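Side-chain contacts in ATP-dependent DNA helicase RecQ (Porphyromonas gingivalis, PDB 3IUO), which probably couples ATP hydrolysis to 3'-5' unwinding of duplex DNA, and is represented here by its C-terminal region, which includes a helix-turn-helix family domain: residues 44-49 and 109-114; 55-58 and 62-65. All coordinates share one frame; numbering follows the deposited sequence.

Interaction 1 (44-49 and 109-114); sequences LDFPEL and IRLVRI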
ATOM      1  N   LEU B  44      16.044 -18.699   7.530  1.00 15.09           N
ATOM      2  CA  LEU B  44      14.991 -18.216   6.643  1.00 15.29           C
ATOM      3  C   LEU B  44      15.432 -18.320   5.191  1.00 15.70           C
ATOM      4  O   LEU B  44      16.623 -18.181   4.888  1.00 16.48           O
ATOM      5  CB  LEU B  44      14.666 -16.746   6.964  1.00 15.39           C
ATOM      6  CG  LEU B  44      14.208 -16.370   8.373  1.00 15.16           C
ATOM      7  CD1 LEU B  44      14.146 -14.837   8.501  1.00 14.65           C
ATOM      8  CD2 LEU B  44      12.869 -16.996   8.734  1.00 17.57           C
ATOM      9  N   ASP B  45      14.486 -18.563   4.280  1.00 15.52           N
ATOM     10  CA  ASP B  45      14.801 -18.353   2.869  1.00 15.08           C
ATOM     11  C   ASP B  45      14.652 -16.854   2.586  1.00 14.36           C
ATOM     12  O   ASP B  45      14.146 -16.100   3.439  1.00 14.64           O
ATOM     13  CB  ASP B  45      14.013 -19.258   1.902  1.00 15.61           C
ATOM     14  CG  ASP B  45      12.532 -18.986   1.883  1.00 16.24           C
ATOM     15  OD1 ASP B  45      11.785 -19.848   1.363  1.00 17.75           O
ATOM     16  OD2 ASP B  45      12.099 -17.915   2.342  1.00 17.23           O
ATOM     17  N   PHE B  46      15.125 -16.410   1.425  1.00 13.86           N
ATOM     18  CA  PHE B  46      15.181 -14.973   1.164  1.00 12.63           C
ATOM     19  C   PHE B  46      13.808 -14.285   1.233  1.00 12.52           C
ATOM     20  O   PHE B  46      13.654 -13.255   1.903  1.00 12.18           O
ATOM     21  CB  PHE B  46      15.909 -14.659  -0.151  1.00 12.81           C
ATOM     22  CG  PHE B  46      16.376 -13.238  -0.236  1.00 11.37           C
ATOM     23  CD1 PHE B  46      17.452 -12.809   0.523  1.00  8.93           C
ATOM     24  CD2 PHE B  46      15.727 -12.327  -1.050  1.00 11.77           C
ATOM     25  CE1 PHE B  46      17.872 -11.492   0.472  1.00 11.90           C
ATOM     26  CE2 PHE B  46      16.134 -11.009  -1.106  1.00 12.18           C
ATOM     27  CZ  PHE B  46      17.220 -10.587  -0.354  1.00 12.09           C
ATOM     28  N   PRO B  47      12.792 -14.864   0.568  1.00 12.39           N
ATOM     29  CA  PRO B  47      11.485 -14.208   0.645  1.00 12.27           C
ATOM     30  C   PRO B  47      10.915 -14.122   2.060  1.00 11.85           C
ATOM     31  O   PRO B  47      10.249 -13.128   2.384  1.00 11.94           O
ATOM     32  CB  PRO B  47      10.604 -15.087  -0.238  1.00 11.92           C
ATOM     33  CG  PRO B  47      11.545 -15.720  -1.169  1.00 13.11           C
ATOM     34  CD  PRO B  47      12.766 -16.000  -0.369  1.00 12.54           C
ATOM     35  N   GLU B  48      11.184 -15.127   2.889  1.00 12.22           N
ATOM     36  CA  GLU B  48      10.781 -15.081   4.291  1.00 11.78           C
ATOM     37  C   GLU B  48      11.503 -13.953   5.019  1.00 11.77           C
ATOM     38  O   GLU B  48      10.903 -13.279   5.850  1.00 11.60           O
ATOM     39  CB  GLU B  48      11.062 -16.402   5.005  1.00 12.08           C
ATOM     40  CG  GLU B  48      10.158 -17.570   4.597  1.00 14.12           C
ATOM     41  CD  GLU B  48      10.651 -18.932   5.105  1.00 16.97           C
ATOM     42  OE1 GLU B  48      11.860 -19.100   5.385  1.00 18.62           O
ATOM     43  OE2 GLU B  48       9.823 -19.858   5.198  1.00 17.70           O
ATOM     44  N   LEU B  49      12.782 -13.759   4.725  1.00 10.83           N
ATOM     45  CA  LEU B  49      13.493 -12.618   5.326  1.00 11.66           C
ATOM     46  C   LEU B  49      12.848 -11.292   4.902  1.00 11.31           C
ATOM     47  O   LEU B  49      12.615 -10.410   5.734  1.00 11.03           O
ATOM     48  CB  LEU B  49      14.989 -12.653   4.992  1.00 11.83           C
ATOM     49  CG  LEU B  49      15.740 -11.445   5.565  1.00 15.62           C
ATOM     50  CD1 LEU B  49      15.616 -11.336   7.090  1.00 16.16           C
ATOM     51  CD2 LEU B  49      17.152 -11.504   5.124  1.00 18.86           C
ATOM     52  N   ILE B 109      11.630  -5.626  -6.602  1.00 12.74           N
ATOM     53  CA  ILE B 109      10.583  -4.661  -6.307  1.00 12.03           C
ATOM     54  C   ILE B 109      10.363  -4.588  -4.802  1.00 12.33           C
ATOM     55  O   ILE B 109      10.258  -3.475  -4.253  1.00 11.77           O
ATOM     56  CB  ILE B 109       9.268  -4.992  -7.044  1.00 12.12           C
ATOM     57  CG1 ILE B 109       9.448  -4.790  -8.553  1.00 11.33           C
ATOM     58  CG2 ILE B 109       8.143  -4.097  -6.518  1.00 12.10           C
ATOM     59  CD1 ILE B 109       8.309  -5.370  -9.378  1.00 11.40           C
ATOM     60  N   ARG B 110      10.317  -5.748  -4.136  1.00 12.07           N
ATOM     61  CA  ARG B 110      10.196  -5.758  -2.678  1.00 12.07           C
ATOM     62  C   ARG B 110      11.343  -5.027  -1.966  1.00 12.34           C
ATOM     63  O   ARG B 110      11.101  -4.279  -1.009  1.00 11.65           O
ATOM     64  CB  ARG B 110      10.057  -7.175  -2.121  1.00 11.94           C
ATOM     65  CG  ARG B 110       8.736  -7.780  -2.506  1.00 12.11           C
ATOM     66  CD  ARG B 110       8.672  -9.235  -2.092  1.00 13.37           C
ATOM     67  NE  ARG B 110       8.433  -9.375  -0.654  1.00 12.53           N
ATOM     68  CZ  ARG B 110       8.420 -10.533  -0.009  1.00 13.09           C
ATOM     69  NH1 ARG B 110       8.695 -11.666  -0.649  1.00 11.71           N
ATOM     70  NH2 ARG B 110       8.141 -10.578   1.282  1.00 12.96           N
ATOM     71  N   LEU B 111      12.592  -5.244  -2.406  1.00 10.23           N
ATOM     72  CA  LEU B 111      13.742  -4.562  -1.819  1.00 11.59           C
ATOM     73  C   LEU B 111      13.637  -3.048  -1.946  1.00 11.06           C
ATOM     74  O   LEU B 111      13.900  -2.314  -0.983  1.00 11.59           O
ATOM     75  CB  LEU B 111      15.047  -5.055  -2.466  1.00 10.56           C
ATOM     76  CG  LEU B 111      15.502  -6.430  -1.952  1.00 11.71           C
ATOM     77  CD1 LEU B 111      16.665  -6.983  -2.818  1.00 10.24           C
ATOM     78  CD2 LEU B 111      15.965  -6.398  -0.470  1.00 10.68           C
ATOM     79  N   VAL B 112      13.307  -2.564  -3.137  1.00 11.71           N
ATOM     80  CA  VAL B 112      13.287  -1.128  -3.337  1.00 10.60           C
ATOM     81  C   VAL B 112      12.110  -0.540  -2.570  1.00 11.23           C
ATOM     82  O   VAL B 112      12.235   0.577  -2.070  1.00 11.14           O
ATOM     83  CB  VAL B 112      13.245  -0.734  -4.823  1.00 11.20           C
ATOM     84  CG1 VAL B 112      13.224   0.791  -5.005  1.00 12.79           C
ATOM     85  CG2 VAL B 112      14.469  -1.303  -5.501  1.00  9.50           C
ATOM     86  N   ARG B 113      11.006  -1.285  -2.491  1.00 11.10           N
ATOM     87  CA  ARG B 113       9.821  -0.830  -1.755  1.00 10.72           C
ATOM     88  C   ARG B 113      10.172  -0.671  -0.255  1.00 12.35           C
ATOM     89  O   ARG B 113       9.742   0.292   0.369  1.00 12.73           O
ATOM     90  CB  ARG B 113       8.695  -1.837  -1.967  1.00 10.45           C
ATOM     91  CG  ARG B 113       7.392  -1.501  -1.235  1.00 10.12           C
ATOM     92  CD  ARG B 113       6.287  -2.458  -1.595  1.00  9.23           C
ATOM     93  NE  ARG B 113       5.070  -2.174  -0.809  1.00  9.96           N
ATOM     94  CZ  ARG B 113       4.813  -2.727   0.364  1.00 10.49           C
ATOM     95  NH1 ARG B 113       5.685  -3.576   0.905  1.00 12.33           N
ATOM     96  NH2 ARG B 113       3.704  -2.399   1.009  1.00 10.28           N
ATOM     97  N   ILE B 114      10.945  -1.599   0.298  1.00 12.12           N
ATOM     98  CA  ILE B 114      11.446  -1.451   1.702  1.00 11.77           C
ATOM     99  C   ILE B 114      12.213  -0.158   1.864  1.00 11.85           C
ATOM    100  O   ILE B 114      11.965   0.620   2.797  1.00 12.62           O
ATOM    101  CB  ILE B 114      12.289  -2.674   2.132  1.00 11.94           C
ATOM    102  CG1 ILE B 114      11.354  -3.884   2.329  1.00 12.34           C
ATOM    103  CG2 ILE B 114      13.149  -2.389   3.369  1.00 13.13           C
ATOM    104  CD1 ILE B 114      12.079  -5.213   2.189  1.00 12.03           C
TER
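Arg-110 reaches from helix 106-121 to the first turn of helix 46-58, where its guanidinium group meets Pro-47. The approach is oblique: NH2 lies 3.5 Å from the carbonyl oxygen of Pro-47, while NH1 sits 3.9 Å from CB of the same residue. CG stands beside the backbone N, and the bend at chi3 (77°) carries the planar end across to helix 46-58, where NE forms a salt bridge with Glu-54 OE2. NH2 is hydrogen-bonded to Ser-51 OG, and that hydroxyl also pairs with the carbonyl oxygen of Pro-47. A longer apolar touch lies alongside, where CD2 of Leu-111 comes within 4.4 Å of CZ of Phe-46, again obliquely to the ring. Pro-47 suits the first turn of a helix, since its missing N-H costs no helical bond there. On the two sides of it in sequence, Asp-45 (the N-cap) and Glu-48 form a capping box: Asp-45 OD2 accepts from Glu-48 N (3.0 Å), and Glu-48 OE1 accepts from Asp-45 N (2.9 Å). The helix-turn-helix family region thus meets the C-terminal helix 106-121 about equally through apolar side chains and a buried arginine, its charge probably balanced by Glu-54.

Interaction 2 (55-58 and 62-65); sequences TIVY and RINI
Ile-63 turns back from the loop after helix 46-58 and lays its side chain against the last turn of that helix, meeting Val-57 and Ile-56 with different branches. Its longer branch serves Val-57: CD1 lies 3.6 Å from Val-57 CG2, and CG1 is almost as near, so one methyl rests against two consecutive carbons. The short branch serves Ile-56, with the CG2 methyls of the two isoleucines 4.1 Å apart. In both pairs the side chains cross at about a right angle. The division follows from chi1 of Ile-63 (57°), which places CG1 between the backbone N and the carbonyl carbon and leaves CG2 beside the N. On the helix, Val-57 offers the methyl that lies beside its own backbone N.

Further out, Ile-114 of helix 106-121 touches both Val-57 and Ile-63, and Leu-117 adds to the cover over Val-57. Ile-56 also packs on Ile-25 and Val-26 of helix 15-30. Polar bonds around the loop probably help set its course: the carbonyl oxygen of Ile-63 pairs with Ser-118 OG, and the side-chain OD1 of Asn-64 accepts from Asp-66 N. Thr-89 of the second subunit packs on Val-57.

Both segments lie in the helix-turn-helix family region, the loop folding back on the helix it leaves. Beta-branched residues suit this place because each presents two carbon branches from a single CB, letting Ile-63 fill the angle between neighbouring helix residues. The contact is buried and wholly apolar, so its cohesion probably comes from shape fit and exclusion of water.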
ATOM      1  N   THR B  55       7.639  -6.350   7.833  1.00 11.33           N
ATOM      2  CA  THR B  55       6.976  -6.208   9.130  1.00 11.83           C
ATOM      3  C   THR B  55       7.671  -5.122   9.987  1.00 12.45           C
ATOM      4  O   THR B  55       7.012  -4.208  10.558  1.00 12.31           O
ATOM      5  CB  THR B  55       6.940  -7.560   9.832  1.00 12.70           C
ATOM      6  OG1 THR B  55       6.105  -8.463   9.078  1.00 13.53           O
ATOM      7  CG2 THR B  55       6.385  -7.399  11.229  1.00 13.21           C
ATOM      8  N   ILE B  56       8.996  -5.194  10.018  1.00 11.03           N
ATOM      9  CA  ILE B  56       9.805  -4.203  10.746  1.00 11.80           C
ATOM     10  C   ILE B  56       9.554  -2.777  10.227  1.00 11.04           C
ATOM     11  O   ILE B  56       9.324  -1.831  10.996  1.00 12.04           O
ATOM     12  CB  ILE B  56      11.300  -4.574  10.634  1.00 11.71           C
ATOM     13  CG1 ILE B  56      11.576  -5.802  11.489  1.00 11.96           C
ATOM     14  CG2 ILE B  56      12.235  -3.386  11.037  1.00 12.51           C
ATOM     15  CD1 ILE B  56      12.906  -6.490  11.110  1.00 13.12           C
ATOM     16  N   VAL B  57       9.602  -2.625   8.911  1.00 11.76           N
ATOM     17  CA  VAL B  57       9.407  -1.305   8.305  1.00 11.77           C
ATOM     18  C   VAL B  57       7.973  -0.804   8.554  1.00 11.15           C
ATOM     19  O   VAL B  57       7.770   0.378   8.893  1.00 10.50           O
ATOM     20  CB  VAL B  57       9.717  -1.394   6.823  1.00 13.39           C
ATOM     21  CG1 VAL B  57       9.249  -0.113   6.070  1.00 14.53           C
ATOM     22  CG2 VAL B  57      11.203  -1.588   6.648  1.00 16.39           C
ATOM     23  N   TYR B  58       6.974  -1.696   8.431  1.00 10.99           N
ATOM     24  CA  TYR B  58       5.610  -1.253   8.706  1.00 10.77           C
ATOM     25  C   TYR B  58       5.423  -0.749  10.124  1.00 10.89           C
ATOM     26  O   TYR B  58       4.574   0.094  10.364  1.00 10.63           O
ATOM     27  CB  TYR B  58       4.607  -2.384   8.459  1.00 10.64           C
ATOM     28  CG  TYR B  58       4.543  -2.937   7.046  1.00 11.12           C
ATOM     29  CD1 TYR B  58       5.065  -2.230   5.938  1.00 12.78           C
ATOM     30  CD2 TYR B  58       3.997  -4.197   6.823  1.00 11.47           C
ATOM     31  CE1 TYR B  58       4.996  -2.772   4.632  1.00 12.57           C
ATOM     32  CE2 TYR B  58       3.930  -4.750   5.535  1.00 12.54           C
ATOM     33  CZ  TYR B  58       4.442  -4.028   4.454  1.00 13.11           C
ATOM     34  OH  TYR B  58       4.338  -4.600   3.218  1.00 13.62           O
ATOM     35  N   ARG B  62      13.180   2.825  11.058  1.00  7.39           N
ATOM     36  CA  ARG B  62      13.898   3.374   9.911  1.00  7.50           C
ATOM     37  C   ARG B  62      15.156   2.573   9.640  1.00  8.78           C
ATOM     38  O   ARG B  62      16.225   2.881  10.143  1.00 12.41           O
ATOM     39  CB  ARG B  62      14.218   4.871  10.134  1.00  6.29           C
ATOM     40  CG  ARG B  62      14.700   5.557   8.851  1.00  5.36           C
ATOM     41  CD  ARG B  62      14.964   7.060   9.112  1.00  4.68           C
ATOM     42  NE  ARG B  62      15.397   7.723   7.865  1.00  3.96           N
ATOM     43  CZ  ARG B  62      14.585   8.333   6.998  1.00  2.53           C
ATOM     44  NH1 ARG B  62      13.261   8.422   7.197  1.00  4.27           N
ATOM     45  NH2 ARG B  62      15.142   8.869   5.897  1.00  2.00           N
ATOM     46  N   ILE B  63      15.043   1.566   8.813  1.00  9.53           N
ATOM     47  CA  ILE B  63      16.227   0.782   8.458  1.00 10.78           C
ATOM     48  C   ILE B  63      16.820   1.276   7.152  1.00 10.70           C
ATOM     49  O   ILE B  63      16.084   1.774   6.253  1.00 12.43           O
ATOM     50  CB  ILE B  63      15.902  -0.699   8.329  1.00 11.60           C
ATOM     51  CG1 ILE B  63      14.801  -0.909   7.288  1.00 13.07           C
ATOM     52  CG2 ILE B  63      15.475  -1.280   9.690  1.00 13.57           C
ATOM     53  CD1 ILE B  63      14.690  -2.369   6.855  1.00 14.27           C
ATOM     54  N   ASN B  64      18.129   1.086   7.020  1.00  9.97           N
ATOM     55  CA  ASN B  64      18.765   1.408   5.785  1.00  9.51           C
ATOM     56  C   ASN B  64      19.436   0.206   5.167  1.00  9.04           C
ATOM     57  O   ASN B  64      20.381  -0.331   5.722  1.00  8.38           O
ATOM     58  CB  ASN B  64      19.757   2.559   5.945  1.00  9.97           C
ATOM     59  CG  ASN B  64      20.099   3.152   4.594  1.00 13.39           C
ATOM     60  OD1 ASN B  64      20.749   2.513   3.784  1.00 12.83           O
ATOM     61  ND2 ASN B  64      19.565   4.341   4.309  1.00 17.91           N
ATOM     62  N   ILE B  65      18.937  -0.206   4.001  1.00  8.47           N
ATOM     63  CA  ILE B  65      19.524  -1.353   3.286  1.00  9.01           C
ATOM     64  C   ILE B  65      20.251  -0.973   1.981  1.00  9.52           C
ATOM     65  O   ILE B  65      20.421  -1.817   1.097  1.00  9.60           O
ATOM     66  CB  ILE B  65      18.457  -2.473   3.027  1.00  8.42           C
ATOM     67  CG1 ILE B  65      17.287  -1.949   2.199  1.00  7.05           C
ATOM     68  CG2 ILE B  65      17.933  -3.018   4.369  1.00  8.93           C
ATOM     69  CD1 ILE B  65      16.481  -3.057   1.498  1.00  9.57           C
TER

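Overall arrangement
Both interactions use helix 46-58, interaction 1 at its N-terminal end and interaction 2 at its C-terminal end, with centres about 11 Å apart. In sequence, interaction 2 is nested within the loop that interaction 1 closes. Interaction 1 joins two helices far apart in sequence and is partly buried, mixing a charged group with modest apolar contact; interaction 2 is local, fully buried and made of hydrocarbon alone. Helix 106-121 ties them together: Ile-114 CG2 packs against Ile-65 CD1 at 3.9 Å, and Arg-113 NH1 probably hydrogen-bonds to Tyr-58 OH. That helix therefore meets helix 46-58 through polar and aliphatic groups at both ends; what differs is the purely hydrocarbon contact of 55-58 with 62-65.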